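Local structure of HydG protein (4RTB) at residues I201-Y211 and I243-L254; R314-S325 and L336-S345. The protein is a radical SAM maturase of [FeFe]-hydrogenase that binds S-adenosylmethionine and a [4Fe-4S] cluster and acts as a CO and CN synthase. All blocks are in the same frame, centred on the assembly; numbering follows the deposited sequence.

Contact 1 (I201-Y211 and I243-L254); sequences IGTYQLFQESY and IDDIGIGALFGL. With SAM (S-adenosylmethionine), chain B.
Y204 and Q205 pair with I246 and G247 as neighbours in two parallel strands of the (βα)8-type barrel of this radical SAM enzyme. Y204 N donates to D245 O at 3.1 Å, Y204 O accepts from G247 N, and L206 N bonds to G247 O. Further along, Q208 N bonds to G249 O, followed by a weak bond from L251 N to E209 O. A side chain on G247 would run into Q205 CG, and one on G249 into the F207 ring, whose CD1 lies 3.5 Å from G249 CA. T203 turns CG2 anti to its N (OG1 at chi1 -57°), which lays the methyl against D245 O and I246 C inside the barrel. On the outer side, the Y204 ring packs edge-to-face with Y193, while Y211 crosses I248 at about a right angle and bonds through its hydroxyl to H267. Q208 CG sits 3.5 Å above the centre of the Y211 ring, and its NE2 bonds to S210 O. The E209 chain bends at chi2 (-69°), bringing its carboxylate to the ribose: SAM O3' donates to OE2 at 2.5 Å, SAM O2' to OE1, and R231 and K225 stand close by. L251 flanks the adenine, its CD1 3.7 Å from SAM N3.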
loop_
_atom_site.group_PDB
_atom_site.type_symbol
_atom_site.label_atom_id
_atom_site.label_comp_id
_atom_site.label_asym_id
_atom_site.label_seq_id
_atom_site.Cartn_x
_atom_site.Cartn_y
_atom_site.Cartn_z
ATOM N N ILE A 201 -12.756 9.609 -7.306
ATOM C CA ILE A 201 -11.810 8.541 -6.995
ATOM C C ILE A 201 -11.849 8.218 -5.507
ATOM O O ILE A 201 -12.276 9.038 -4.696
ATOM C CB ILE A 201 -10.370 8.913 -7.398
ATOM C CG1 ILE A 201 -9.952 10.230 -6.742
ATOM C CG2 ILE A 201 -10.249 9.003 -8.909
ATOM C CD1 ILE A 201 -8.863 10.078 -5.703
ATOM N N GLY A 202 -11.404 7.019 -5.152
ATOM C CA GLY A 202 -11.371 6.620 -3.761
ATOM C C GLY A 202 -10.203 7.245 -3.027
ATOM O O GLY A 202 -10.366 8.215 -2.284
ATOM N N THR A 203 -9.017 6.691 -3.250
ATOM C CA THR A 203 -7.818 7.136 -2.554
ATOM C C THR A 203 -6.752 7.601 -3.534
ATOM O O THR A 203 -6.513 6.964 -4.560
ATOM C CB THR A 203 -7.236 6.016 -1.666
ATOM O OG1 THR A 203 -8.234 5.569 -0.739
ATOM C CG2 THR A 203 -6.019 6.513 -0.896
ATOM N N TYR A 204 -6.120 8.722 -3.212
ATOM C CA TYR A 204 -5.022 9.241 -4.009
ATOM C C TYR A 204 -3.686 8.890 -3.364
ATOM O O TYR A 204 -3.355 9.396 -2.292
ATOM C CB TYR A 204 -5.157 10.753 -4.178
ATOM C CG TYR A 204 -3.913 11.419 -4.707
ATOM C CD1 TYR A 204 -3.140 12.234 -3.892
ATOM C CD2 TYR A 204 -3.504 11.224 -6.019
ATOM C CE1 TYR A 204 -1.999 12.843 -4.369
ATOM C CE2 TYR A 204 -2.365 11.828 -6.506
ATOM C CZ TYR A 204 -1.615 12.636 -5.677
ATOM O OH TYR A 204 -0.478 13.240 -6.160
ATOM N N GLN A 205 -2.926 8.015 -4.015
ATOM C CA GLN A 205 -1.656 7.558 -3.460
ATOM C C GLN A 205 -0.455 8.249 -4.095
ATOM O O GLN A 205 -0.269 8.204 -5.311
ATOM C CB GLN A 205 -1.524 6.043 -3.617
ATOM C CG GLN A 205 -2.168 5.265 -2.484
ATOM C CD GLN A 205 -2.483 3.834 -2.862
ATOM O OE1 GLN A 205 -1.837 3.250 -3.733
ATOM N NE2 GLN A 205 -3.493 3.263 -2.213
ATOM N N LEU A 206 0.357 8.884 -3.257
ATOM C CA LEU A 206 1.587 9.518 -3.711
ATOM C C LEU A 206 2.730 9.143 -2.776
ATOM O O LEU A 206 2.724 9.505 -1.598
ATOM C CB LEU A 206 1.418 11.038 -3.780
ATOM C CG LEU A 206 2.319 11.809 -4.751
ATOM C CD1 LEU A 206 3.708 12.053 -4.176
ATOM C CD2 LEU A 206 2.402 11.087 -6.087
ATOM N N PHE A 207 3.708 8.414 -3.302
ATOM C CA PHE A 207 4.827 7.962 -2.488
ATOM C C PHE A 207 5.941 9.004 -2.507
ATOM O O PHE A 207 6.321 9.497 -3.565
ATOM C CB PHE A 207 5.365 6.609 -2.979
ATOM C CG PHE A 207 4.302 5.561 -3.195
ATOM C CD1 PHE A 207 3.105 5.597 -2.495
ATOM C CD2 PHE A 207 4.509 4.532 -4.099
ATOM C CE1 PHE A 207 2.135 4.635 -2.703
ATOM C CE2 PHE A 207 3.545 3.566 -4.309
ATOM C CZ PHE A 207 2.358 3.617 -3.609
ATOM N N GLN A 208 6.462 9.335 -1.330
ATOM C CA GLN A 208 7.574 10.274 -1.223
ATOM C C GLN A 208 8.852 9.649 -1.793
ATOM O O GLN A 208 9.823 10.354 -2.090
ATOM C CB GLN A 208 7.770 10.691 0.241
ATOM C CG GLN A 208 8.937 11.633 0.518
ATOM C CD GLN A 208 8.943 12.849 -0.386
ATOM O OE1 GLN A 208 7.892 13.380 -0.742
ATOM N NE2 GLN A 208 10.135 13.294 -0.771
ATOM N N GLU A 209 8.824 8.326 -1.960
ATOM C CA GLU A 209 9.971 7.516 -2.395
ATOM C C GLU A 209 11.106 7.569 -1.375
ATOM O O GLU A 209 11.547 6.536 -0.876
ATOM C CB GLU A 209 10.487 7.955 -3.774
ATOM C CG GLU A 209 9.412 8.199 -4.826
ATOM C CD GLU A 209 8.701 6.936 -5.279
ATOM O OE1 GLU A 209 9.145 5.825 -4.921
ATOM O OE2 GLU A 209 7.689 7.059 -6.002
ATOM N N SER A 210 11.585 8.772 -1.077
ATOM C CA SER A 210 12.574 8.954 -0.024
ATOM C C SER A 210 12.401 10.279 0.699
ATOM O O SER A 210 12.109 11.303 0.083
ATOM C CB SER A 210 13.992 8.868 -0.579
ATOM O OG SER A 210 14.915 9.330 0.391
ATOM N N TYR A 211 12.600 10.243 2.010
ATOM C CA TYR A 211 12.476 11.431 2.839
ATOM C C TYR A 211 13.825 12.088 3.084
ATOM O O TYR A 211 13.901 13.134 3.728
ATOM C CB TYR A 211 11.809 11.077 4.168
ATOM C CG TYR A 211 10.319 10.879 4.045
ATOM C CD1 TYR A 211 9.786 9.643 3.709
ATOM C CD2 TYR A 211 9.446 11.936 4.251
ATOM C CE1 TYR A 211 8.421 9.465 3.589
ATOM C CE2 TYR A 211 8.085 11.768 4.134
ATOM C CZ TYR A 211 7.578 10.533 3.803
ATOM O OH TYR A 211 6.223 10.374 3.687
ATOM N N ILE A 243 -9.934 16.305 -1.284
ATOM C CA ILE A 243 -9.712 14.864 -1.202
ATOM C C ILE A 243 -9.276 14.465 0.206
ATOM O O ILE A 243 -8.243 14.921 0.693
ATOM C CB ILE A 243 -8.648 14.398 -2.211
ATOM C CG1 ILE A 243 -8.915 15.008 -3.589
ATOM C CG2 ILE A 243 -8.606 12.879 -2.278
ATOM C CD1 ILE A 243 -7.878 14.641 -4.629
ATOM N N ASP A 244 -10.059 13.604 0.851
ATOM C CA ASP A 244 -9.823 13.247 2.250
ATOM C C ASP A 244 -9.084 11.919 2.430
ATOM O O ASP A 244 -8.528 11.654 3.495
ATOM C CB ASP A 244 -11.152 13.202 3.006
ATOM C CG ASP A 244 -12.333 12.945 2.091
ATOM O OD1 ASP A 244 -12.112 12.566 0.920
ATOM O OD2 ASP A 244 -13.485 13.116 2.543
ATOM N N ASP A 245 -9.086 11.085 1.395
ATOM C CA ASP A 245 -8.408 9.794 1.456
ATOM C C ASP A 245 -7.106 9.817 0.661
ATOM O O ASP A 245 -7.122 9.877 -0.568
ATOM C CB ASP A 245 -9.320 8.682 0.934
ATOM C CG ASP A 245 -10.628 8.599 1.690
ATOM O OD1 ASP A 245 -10.609 8.701 2.935
ATOM O OD2 ASP A 245 -11.678 8.435 1.036
ATOM N N ILE A 246 -5.982 9.768 1.369
ATOM C CA ILE A 246 -4.669 9.834 0.732
ATOM C C ILE A 246 -3.764 8.689 1.177
ATOM O O ILE A 246 -3.989 8.081 2.223
ATOM C CB ILE A 246 -3.968 11.166 1.042
ATOM C CG1 ILE A 246 -3.752 11.308 2.549
ATOM C CG2 ILE A 246 -4.779 12.334 0.503
ATOM C CD1 ILE A 246 -3.185 12.643 2.969
ATOM N N GLY A 247 -2.735 8.406 0.384
ATOM C CA GLY A 247 -1.814 7.332 0.703
ATOM C C GLY A 247 -0.353 7.735 0.636
ATOM O O GLY A 247 0.121 8.216 -0.392
ATOM N N ILE A 248 0.366 7.538 1.737
ATOM C CA ILE A 248 1.805 7.781 1.764
ATOM C C ILE A 248 2.537 6.537 1.263
ATOM O O ILE A 248 1.938 5.473 1.144
ATOM C CB ILE A 248 2.304 8.140 3.185
ATOM C CG1 ILE A 248 1.389 9.163 3.851
ATOM C CG2 ILE A 248 3.712 8.703 3.151
ATOM C CD1 ILE A 248 2.053 9.883 5.017
ATOM N N GLY A 249 3.823 6.679 0.954
ATOM C CA GLY A 249 4.676 5.554 0.628
ATOM C C GLY A 249 6.138 5.954 0.679
ATOM O O GLY A 249 6.473 7.126 0.521
ATOM N N ALA A 250 7.011 4.982 0.911
ATOM C CA ALA A 250 8.448 5.225 0.887
ATOM C C ALA A 250 9.169 4.033 0.282
ATOM O O ALA A 250 9.046 2.914 0.767
ATOM C CB ALA A 250 8.972 5.509 2.283
ATOM N N LEU A 251 9.918 4.276 -0.785
ATOM C CA LEU A 251 10.667 3.213 -1.438
ATOM C C LEU A 251 11.839 2.784 -0.563
ATOM O O LEU A 251 12.715 3.589 -0.238
ATOM C CB LEU A 251 11.155 3.669 -2.812
ATOM C CG LEU A 251 11.619 2.577 -3.773
ATOM C CD1 LEU A 251 10.765 1.331 -3.621
ATOM C CD2 LEU A 251 11.547 3.095 -5.198
ATOM N N PHE A 252 11.842 1.514 -0.170
ATOM C CA PHE A 252 12.882 0.994 0.711
ATOM C C PHE A 252 14.015 0.359 -0.080
ATOM O O PHE A 252 13.782 -0.448 -0.980
ATOM C CB PHE A 252 12.290 -0.011 1.699
ATOM C CG PHE A 252 11.482 0.629 2.789
ATOM C CD1 PHE A 252 12.099 1.107 3.933
ATOM C CD2 PHE A 252 10.109 0.767 2.666
ATOM C CE1 PHE A 252 11.360 1.707 4.939
ATOM C CE2 PHE A 252 9.365 1.367 3.667
ATOM C CZ PHE A 252 9.992 1.837 4.804
ATOM N N GLY A 253 15.241 0.733 0.266
ATOM C CA GLY A 253 16.411 0.279 -0.461
ATOM C C GLY A 253 17.059 1.442 -1.182
ATOM O O GLY A 253 18.122 1.306 -1.786
ATOM N N LEU A 254 16.400 2.595 -1.119
ATOM C CA LEU A 254 16.923 3.813 -1.718
ATOM C C LEU A 254 17.983 4.424 -0.809
ATOM O O LEU A 254 19.097 4.709 -1.244
ATOM C CB LEU A 254 15.793 4.811 -1.979
ATOM C CG LEU A 254 15.497 5.132 -3.446
ATOM C CD1 LEU A 254 15.488 3.872 -4.301
ATOM C CD2 LEU A 254 14.181 5.880 -3.572
HETATM N N SAM B . 4.707 7.959 -11.754
HETATM C CA SAM B . 4.125 8.226 -10.439
HETATM C C SAM B . 5.164 8.494 -9.356
HETATM O O SAM B . 6.368 8.410 -9.572
HETATM O OXT SAM B . 4.808 8.807 -8.222
HETATM C CB SAM B . 3.232 7.075 -9.979
HETATM C CG SAM B . 3.474 5.708 -10.618
HETATM S SD SAM B . 5.035 4.864 -10.263
HETATM C CE SAM B . 4.982 3.688 -11.618
HETATM C "C5'" SAM B . 4.525 3.661 -9.015
HETATM C "C4'" SAM B . 5.560 3.372 -7.931
HETATM O "O4'" SAM B . 6.413 2.282 -8.243
HETATM C "C3'" SAM B . 6.487 4.552 -7.690
HETATM O "O3'" SAM B . 5.930 5.430 -6.743
HETATM C "C2'" SAM B . 7.754 3.903 -7.173
HETATM O "O2'" SAM B . 7.873 4.095 -5.786
HETATM C "C1'" SAM B . 7.574 2.419 -7.443
HETATM N N9 SAM B . 8.779 1.919 -8.120
HETATM C C8 SAM B . 9.373 2.465 -9.224
HETATM N N7 SAM B . 10.460 1.728 -9.538
HETATM C C5 SAM B . 10.574 0.726 -8.640
HETATM C C6 SAM B . 11.495 -0.301 -8.498
HETATM N N6 SAM B . 12.505 -0.415 -9.355
HETATM N N1 SAM B . 11.358 -1.200 -7.462
HETATM C C2 SAM B . 10.308 -1.076 -6.575
HETATM N N3 SAM B . 9.394 -0.053 -6.722
HETATM C C4 SAM B . 9.524 0.833 -7.740
#

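Contact 2 (R314-S325 and L336-S345); sequences RIMLPYTGIILS and LVELGVSQMS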
loop_
_atom_site.group_PDB
_atom_site.type_symbol
_atom_site.label_atom_id
_atom_site.label_comp_id
_atom_site.label_asym_id
_atom_site.label_seq_id
_atom_site.Cartn_x
_atom_site.Cartn_y
_atom_site.Cartn_z
ATOM N N ARG A 314 2.853 -0.992 11.835
ATOM C CA ARG A 314 1.572 -1.440 12.370
ATOM C C ARG A 314 1.367 -0.985 13.817
ATOM O O ARG A 314 0.270 -0.566 14.191
ATOM C CB ARG A 314 1.444 -2.963 12.283
ATOM C CG ARG A 314 0.229 -3.539 13.014
ATOM C CD ARG A 314 -1.062 -3.474 12.194
ATOM N NE ARG A 314 -1.502 -2.110 11.911
ATOM C CZ ARG A 314 -1.651 -1.613 10.688
ATOM N NH1 ARG A 314 -1.405 -2.370 9.628
ATOM N NH2 ARG A 314 -2.052 -0.361 10.526
ATOM N N ILE A 315 2.421 -1.055 14.623
ATOM C CA ILE A 315 2.298 -0.728 16.039
ATOM C C ILE A 315 2.290 0.789 16.267
ATOM O O ILE A 315 1.712 1.270 17.241
ATOM C CB ILE A 315 3.427 -1.406 16.876
ATOM C CG1 ILE A 315 3.124 -1.341 18.378
ATOM C CG2 ILE A 315 4.789 -0.813 16.556
ATOM C CD1 ILE A 315 3.850 -0.229 19.127
ATOM N N MET A 316 2.897 1.542 15.354
ATOM C CA MET A 316 2.951 2.997 15.491
ATOM C C MET A 316 1.710 3.687 14.932
ATOM O O MET A 316 1.193 4.625 15.536
ATOM C CB MET A 316 4.208 3.556 14.816
ATOM C CG MET A 316 5.525 3.244 15.535
ATOM S SD MET A 316 5.920 4.309 16.938
ATOM C CE MET A 316 4.820 3.676 18.195
ATOM N N LEU A 317 1.234 3.222 13.782
ATOM C CA LEU A 317 0.009 3.753 13.190
ATOM C C LEU A 317 -1.019 2.641 13.045
ATOM O O LEU A 317 -1.235 2.129 11.947
ATOM C CB LEU A 317 0.301 4.387 11.834
ATOM C CG LEU A 317 1.470 5.369 11.822
ATOM C CD1 LEU A 317 2.135 5.375 10.459
ATOM C CD2 LEU A 317 1.005 6.765 12.209
ATOM N N PRO A 318 -1.662 2.270 14.162
ATOM C CA PRO A 318 -2.536 1.093 14.234
ATOM C C PRO A 318 -3.777 1.198 13.351
ATOM O O PRO A 318 -4.148 0.212 12.712
ATOM C CB PRO A 318 -2.925 1.039 15.717
ATOM C CG PRO A 318 -2.796 2.443 16.189
ATOM C CD PRO A 318 -1.649 3.026 15.426
ATOM N N TYR A 319 -4.401 2.371 13.309
ATOM C CA TYR A 319 -5.620 2.555 12.527
ATOM C C TYR A 319 -5.309 2.960 11.086
ATOM O O TYR A 319 -6.212 3.264 10.306
ATOM C CB TYR A 319 -6.525 3.595 13.192
ATOM C CG TYR A 319 -7.008 3.176 14.563
ATOM C CD1 TYR A 319 -6.293 3.514 15.706
ATOM C CD2 TYR A 319 -8.173 2.436 14.714
ATOM C CE1 TYR A 319 -6.729 3.127 16.963
ATOM C CE2 TYR A 319 -8.617 2.045 15.968
ATOM C CZ TYR A 319 -7.891 2.394 17.087
ATOM O OH TYR A 319 -8.328 2.009 18.333
ATOM N N THR A 320 -4.026 2.953 10.741
ATOM C CA THR A 320 -3.596 3.268 9.386
ATOM C C THR A 320 -3.287 1.989 8.619
ATOM O O THR A 320 -2.411 1.220 9.015
ATOM C CB THR A 320 -2.352 4.176 9.383
ATOM O OG1 THR A 320 -2.613 5.350 10.163
ATOM C CG2 THR A 320 -1.982 4.581 7.964
ATOM N N GLY A 321 -4.008 1.760 7.527
ATOM C CA GLY A 321 -3.789 0.584 6.706
ATOM C C GLY A 321 -2.377 0.529 6.154
ATOM O O GLY A 321 -1.733 1.558 5.977
ATOM N N ILE A 322 -1.890 -0.680 5.897
ATOM C CA ILE A 322 -0.565 -0.865 5.318
ATOM C C ILE A 322 -0.675 -1.656 4.021
ATOM O O ILE A 322 -1.256 -2.742 3.995
ATOM C CB ILE A 322 0.384 -1.590 6.291
ATOM C CG1 ILE A 322 0.653 -0.720 7.520
ATOM C CG2 ILE A 322 1.691 -1.942 5.602
ATOM C CD1 ILE A 322 1.579 -1.359 8.534
ATOM N N ILE A 323 -0.123 -1.108 2.942
ATOM C CA ILE A 323 -0.241 -1.744 1.635
ATOM C C ILE A 323 1.069 -2.377 1.169
ATOM O O ILE A 323 2.134 -1.746 1.203
ATOM C CB ILE A 323 -0.717 -0.747 0.563
ATOM C CG1 ILE A 323 -2.008 -0.058 1.010
ATOM C CG2 ILE A 323 -0.927 -1.454 -0.769
ATOM C CD1 ILE A 323 -2.695 0.729 -0.088
ATOM N N LEU A 324 0.972 -3.632 0.741
ATOM C CA LEU A 324 2.093 -4.359 0.160
ATOM C C LEU A 324 2.032 -4.281 -1.363
ATOM O O LEU A 324 1.446 -5.150 -2.011
ATOM C CB LEU A 324 2.079 -5.822 0.616
ATOM C CG LEU A 324 3.345 -6.646 0.375
ATOM C CD1 LEU A 324 4.416 -6.271 1.387
ATOM C CD2 LEU A 324 3.044 -8.136 0.430
ATOM N N SER A 325 2.631 -3.240 -1.932
ATOM C CA SER A 325 2.575 -3.028 -3.374
ATOM C C SER A 325 3.460 -4.006 -4.143
ATOM O O SER A 325 3.090 -4.470 -5.221
ATOM C CB SER A 325 2.962 -1.584 -3.714
ATOM O OG SER A 325 3.962 -1.097 -2.835
ATOM N N LEU A 336 3.903 -11.218 6.536
ATOM C CA LEU A 336 3.719 -9.773 6.566
ATOM C C LEU A 336 2.253 -9.438 6.806
ATOM O O LEU A 336 1.940 -8.471 7.504
ATOM C CB LEU A 336 4.213 -9.137 5.265
ATOM C CG LEU A 336 5.702 -9.336 4.966
ATOM C CD1 LEU A 336 6.046 -8.860 3.563
ATOM C CD2 LEU A 336 6.563 -8.633 6.004
ATOM N N VAL A 337 1.355 -10.237 6.236
ATOM C CA VAL A 337 -0.066 -10.062 6.518
ATOM C C VAL A 337 -0.328 -10.308 8.009
ATOM O O VAL A 337 -1.092 -9.571 8.636
ATOM C CB VAL A 337 -0.950 -10.993 5.654
ATOM C CG1 VAL A 337 -2.412 -10.851 6.041
ATOM C CG2 VAL A 337 -0.760 -10.684 4.174
ATOM N N GLU A 338 0.322 -11.326 8.574
ATOM C CA GLU A 338 0.235 -11.600 10.012
ATOM C C GLU A 338 0.713 -10.413 10.853
ATOM O O GLU A 338 0.129 -10.106 11.896
ATOM C CB GLU A 338 1.058 -12.844 10.386
ATOM C CG GLU A 338 0.318 -14.180 10.328
ATOM C CD GLU A 338 1.243 -15.375 10.552
ATOM O OE1 GLU A 338 1.888 -15.453 11.622
ATOM O OE2 GLU A 338 1.326 -16.238 9.651
ATOM N N LEU A 339 1.773 -9.751 10.396
ATOM C CA LEU A 339 2.451 -8.745 11.211
ATOM C C LEU A 339 1.950 -7.304 11.049
ATOM O O LEU A 339 2.368 -6.426 11.804
ATOM C CB LEU A 339 3.955 -8.778 10.930
ATOM C CG LEU A 339 4.803 -9.616 11.888
ATOM C CD1 LEU A 339 4.621 -11.099 11.624
ATOM C CD2 LEU A 339 6.266 -9.226 11.789
ATOM N N GLY A 340 1.075 -7.044 10.080
ATOM C CA GLY A 340 0.514 -5.707 9.960
ATOM C C GLY A 340 -0.138 -5.305 8.648
ATOM O O GLY A 340 -1.028 -4.453 8.630
ATOM N N VAL A 341 0.318 -5.900 7.551
ATOM C CA VAL A 341 -0.204 -5.597 6.221
ATOM C C VAL A 341 -1.714 -5.813 6.145
ATOM O O VAL A 341 -2.217 -6.855 6.559
ATOM C CB VAL A 341 0.491 -6.461 5.149
ATOM C CG1 VAL A 341 -0.237 -6.373 3.818
ATOM C CG2 VAL A 341 1.950 -6.056 5.006
ATOM N N SER A 342 -2.436 -4.827 5.621
ATOM C CA SER A 342 -3.890 -4.920 5.529
ATOM C C SER A 342 -4.384 -4.876 4.086
ATOM O O SER A 342 -5.556 -5.149 3.819
ATOM C CB SER A 342 -4.544 -3.799 6.339
ATOM O OG SER A 342 -4.093 -2.530 5.905
ATOM N N GLN A 343 -3.492 -4.530 3.161
ATOM C CA GLN A 343 -3.837 -4.477 1.741
ATOM C C GLN A 343 -2.778 -5.148 0.873
ATOM O O GLN A 343 -1.584 -5.085 1.169
ATOM C CB GLN A 343 -4.036 -3.032 1.282
ATOM C CG GLN A 343 -5.487 -2.599 1.211
ATOM C CD GLN A 343 -5.684 -1.373 0.340
ATOM O OE1 GLN A 343 -5.673 -1.462 -0.888
ATOM N NE2 GLN A 343 -5.864 -0.221 0.973
ATOM N N MET A 344 -3.223 -5.766 -0.216
ATOM C CA MET A 344 -2.342 -6.589 -1.036
ATOM C C MET A 344 -2.678 -6.550 -2.522
ATOM O O MET A 344 -3.844 -6.467 -2.904
ATOM C CB MET A 344 -2.402 -8.032 -0.557
ATOM C CG MET A 344 -1.133 -8.545 0.072
ATOM S SD MET A 344 -1.401 -10.251 0.558
ATOM C CE MET A 344 -2.053 -10.917 -0.975
ATOM N N SER A 345 -1.646 -6.632 -3.356
ATOM C CA SER A 345 -1.835 -6.733 -4.797
ATOM C C SER A 345 -1.777 -8.195 -5.225
ATOM O O SER A 345 -0.736 -8.842 -5.115
ATOM C CB SER A 345 -0.776 -5.920 -5.541
ATOM O OG SER A 345 0.506 -6.506 -5.399
#
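I323 and L324 pair with Q343 and M344 in a parallel beta-alpha-beta unit of the barrel, strands 321-324 and 343-345 running 15° apart with helix 330-339 between them in the chain. The tight part lies around I322. Its carbonyl O accepts from two consecutive amides, S342 N at 2.9 Å in the carbonyl plane and Q343 N at 3.0 Å with the donor tilted. S342 OG, placed between its own N and carbonyl carbon (chi1 57°), takes the I322 N-H at 2.9 Å. L324 N donates to Q343 O.

Inside the barrel, I323 and Q343 lie side by side, with CD1 of I323 3.5 Å from NE2 of Q343 and F99 packed against both. Replacing I323 by an alanine would remove this branch and is likely to open a gap beside Q343, leaving its amide freer to turn. Outside, L324 crosses L336 at about a right angle, their CD1 atoms 3.8 Å apart, while L324 CB rests on V341 CG1.

At the helix ends, R314 lays its CB, CG and CD along G340, where a side chain would collide with R314 CB; at the backbone angles of G340 a CB would also press on the carbonyl O of L339, which calls for glycine. The R314 guanidinium turns an edge to G340 O, but its modelled closeness there is doubtful.

The loose side is the C-terminal mouth facing SAM. S325 and S345 are partly exposed, their CA atoms are 5.9 Å apart, and S345 OG makes only a weak bond to S325 O. The strands are thus joined by backbone amides and the S342 hydroxyl, with leucine and valine packing on the outside and an isoleucine against an amide inside.

Overall arrangement
From the N terminus, contact 1 comes first: 201-211 and 243-254 close a loop of 31 residues that holds helices 213-219, 228-232 and 234-240. Contact 2 opens only later and closes a much shorter loop of 10 residues, including the start of helix 330-339. The two stand in series, neither enclosing nor crossing the other; contact 1 lies in the radical SAM region, contact 2 in the region related to the biotin and thiamin synthesis-associated domain. Strand 281-283 bridges them, pairing with 246-249 and with 321-324. Strand 343-345 continues the sheet to 95-105, then 148-153 and 180-184, whose backbone bonds return to 201-211. Their centres are 14 Å apart, yet they touch in the barrel interior, with Q205 NE2 3.4 Å from I323 CD1.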